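Local structure of chitooligosaccharide oxidase (Gibberella zeae, 6Y0R) at residues 252-257 with 376-381. The protein oxidises the C1 hydroxyl of chitooligosaccharides to lactones, using a bicovalently bound FAD and reducing molecular oxygen to hydrogen peroxide. Numbering follows the deposited sequence.
Sequences YDFQEF and MDITGG
Phe254, on helix 247-260, sets its ring against the side chains of Met376 and Ile378, two residues apart on strand 371-378, the first at an edge and the second over a face. The strand belongs to the seven-stranded antiparallel sheet of the substrate domain, as built in this oxidoreductase family, and the helix packs on a face of that sheet. With CG anti to the backbone N (chi1 -178°), the phenyl group extends toward the strand. CB and CG stay farther from both partners' methyls; contact begins at CD2, 3.5 Å from Met376 CE and 4.0 Å from Ile378 CD1. The methionine methyl arrives at the ring edge, near its plane, because the otherwise extended chain bends at its last torsion (chi3 75°). CE2 sits 3.5 Å from Ile378 CD1 and 3.9 Å from the carbonyl oxygen Met376 O. At the tip, CZ meets Ile378 CD1 at 3.6 Å, and CE1 is the more distant ring neighbour of that methyl, at 4.1 Å. Ile378 CD1 thus lies over one face, displaced toward the rim, in a CH-pi contact 3.8 Å from the centroid of the Phe254 ring and 24° off its normal.

Met376 also touches Phe354 of helix 351-367 and Phe405 of the adjoining strand 403-411. Its side chain is about 14 Å from the FAD. Since the three touching residues are buried and meet through hydrocarbon surfaces, the helix is joined to the sheet here probably by dispersion and the exclusion of water, with methyls at edge and face that probably limit how the ring can turn.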
loop_
_atom_site.group_PDB
_atom_site.type_symbol
_atom_site.label_atom_id
_atom_site.label_comp_id
_atom_site.label_asym_id
_atom_site.label_seq_id
_atom_site.Cartn_x
_atom_site.Cartn_y
_atom_site.Cartn_z
ATOM N N TYR A 252 24.968 -3.533 -1.399
ATOM C CA TYR A 252 25.427 -2.300 -2.054
ATOM C C TYR A 252 25.433 -2.500 -3.568
ATOM O O TYR A 252 24.976 -1.644 -4.301
ATOM C CB TYR A 252 26.803 -1.895 -1.538
ATOM C CG TYR A 252 27.284 -0.581 -2.108
ATOM C CD1 TYR A 252 26.833 0.616 -1.591
ATOM C CD2 TYR A 252 28.195 -0.533 -3.145
ATOM C CE1 TYR A 252 27.278 1.823 -2.100
ATOM C CE2 TYR A 252 28.619 0.660 -3.694
ATOM C CZ TYR A 252 28.196 1.846 -3.132
ATOM O OH TYR A 252 28.612 3.040 -3.649
ATOM N N ASP A 253 25.902 -3.651 -4.040
ATOM C CA ASP A 253 25.963 -3.941 -5.488
ATOM C C ASP A 253 24.553 -4.052 -6.052
ATOM O O ASP A 253 24.295 -3.541 -7.146
ATOM C CB ASP A 253 26.716 -5.220 -5.778
ATOM C CG ASP A 253 28.216 -5.103 -5.555
ATOM O OD1 ASP A 253 28.734 -3.942 -5.516
ATOM O OD2 ASP A 253 28.834 -6.176 -5.403
ATOM N N PHE A 254 23.637 -4.626 -5.276
ATOM C CA PHE A 254 22.210 -4.681 -5.661
ATOM C C PHE A 254 21.685 -3.261 -5.863
ATOM O O PHE A 254 21.055 -2.926 -6.874
ATOM C CB PHE A 254 21.439 -5.426 -4.567
ATOM C CG PHE A 254 19.960 -5.626 -4.800
ATOM C CD1 PHE A 254 19.491 -6.528 -5.732
ATOM C CD2 PHE A 254 19.045 -4.913 -4.057
ATOM C CE1 PHE A 254 18.127 -6.707 -5.914
ATOM C CE2 PHE A 254 17.677 -5.100 -4.231
ATOM C CZ PHE A 254 17.218 -5.985 -5.180
ATOM N N GLN A 255 21.861 -2.410 -4.848
ATOM C CA GLN A 255 21.429 -1.004 -4.932
ATOM C C GLN A 255 22.038 -0.300 -6.165
ATOM O O GLN A 255 21.307 0.409 -6.869
ATOM C CB GLN A 255 21.831 -0.306 -3.644
ATOM C CG GLN A 255 21.753 1.199 -3.759
ATOM C CD GLN A 255 22.316 1.899 -2.550
ATOM O OE1 GLN A 255 23.511 2.244 -2.486
ATOM N NE2 GLN A 255 21.491 2.038 -1.551
ATOM N N GLU A 256 23.349 -0.405 -6.357
ATOM C CA GLU A 256 24.045 0.320 -7.462
ATOM C C GLU A 256 23.530 -0.176 -8.806
ATOM O O GLU A 256 23.397 0.658 -9.732
ATOM C CB GLU A 256 25.554 0.131 -7.356
ATOM C CG GLU A 256 26.127 0.817 -6.126
ATOM C CD GLU A 256 25.758 2.281 -6.008
ATOM O OE1 GLU A 256 25.004 2.642 -5.094
ATOM O OE2 GLU A 256 26.212 3.068 -6.844
ATOM N N PHE A 257 23.292 -1.488 -8.958
ATOM C CA PHE A 257 22.691 -2.043 -10.190
ATOM C C PHE A 257 21.326 -1.397 -10.404
ATOM O O PHE A 257 20.967 -0.992 -11.499
ATOM C CB PHE A 257 22.609 -3.566 -10.130
ATOM C CG PHE A 257 21.973 -4.198 -11.333
ATOM C CD1 PHE A 257 22.735 -4.511 -12.457
ATOM C CD2 PHE A 257 20.637 -4.507 -11.340
ATOM C CE1 PHE A 257 22.142 -5.088 -13.566
ATOM C CE2 PHE A 257 20.046 -5.102 -12.442
ATOM C CZ PHE A 257 20.799 -5.415 -13.552
ATOM N N MET A 376 13.713 -5.231 0.800
ATOM C CA MET A 376 14.330 -3.989 0.308
ATOM C C MET A 376 14.036 -3.841 -1.188
ATOM O O MET A 376 14.576 -4.613 -1.979
ATOM C CB MET A 376 15.838 -3.986 0.531
ATOM C CG MET A 376 16.437 -2.689 0.131
ATOM S SD MET A 376 18.166 -2.603 0.499
ATOM C CE MET A 376 18.811 -3.639 -0.786
ATOM N N ASP A 377 13.141 -2.925 -1.532
ATOM C CA ASP A 377 12.637 -2.750 -2.908
ATOM C C ASP A 377 13.429 -1.617 -3.558
ATOM O O ASP A 377 13.572 -0.578 -2.930
ATOM C CB ASP A 377 11.150 -2.419 -2.910
ATOM C CG ASP A 377 10.234 -3.327 -2.091
ATOM O OD1 ASP A 377 10.588 -4.477 -1.880
ATOM O OD2 ASP A 377 9.166 -2.821 -1.619
ATOM N N ILE A 378 13.829 -1.769 -4.824
ATOM C CA ILE A 378 14.382 -0.613 -5.587
ATOM C C ILE A 378 13.190 0.132 -6.176
ATOM O O ILE A 378 12.479 -0.448 -7.049
ATOM C CB ILE A 378 15.382 -1.083 -6.676
ATOM C CG1 ILE A 378 16.523 -1.870 -6.047
ATOM C CG2 ILE A 378 15.862 0.148 -7.421
ATOM C CD1 ILE A 378 17.162 -2.896 -6.954
ATOM N N THR A 379 12.824 1.292 -5.632
ATOM C CA THR A 379 11.730 2.118 -6.189
ATOM C C THR A 379 12.280 3.112 -7.217
ATOM O O THR A 379 11.497 3.528 -8.054
ATOM C CB THR A 379 10.987 2.905 -5.102
ATOM O OG1 THR A 379 11.867 3.833 -4.470
ATOM C CG2 THR A 379 10.416 1.984 -4.056
ATOM N N GLY A 380 13.531 3.539 -7.083
ATOM C CA GLY A 380 14.073 4.650 -7.899
ATOM C C GLY A 380 15.034 4.199 -8.988
ATOM O O GLY A 380 14.950 3.054 -9.506
ATOM N N GLY A 381 15.942 5.121 -9.320
ATOM C CA GLY A 381 16.939 4.946 -10.373
ATOM C C GLY A 381 16.574 5.819 -11.566
ATOM O O GLY A 381 15.432 6.284 -11.666
#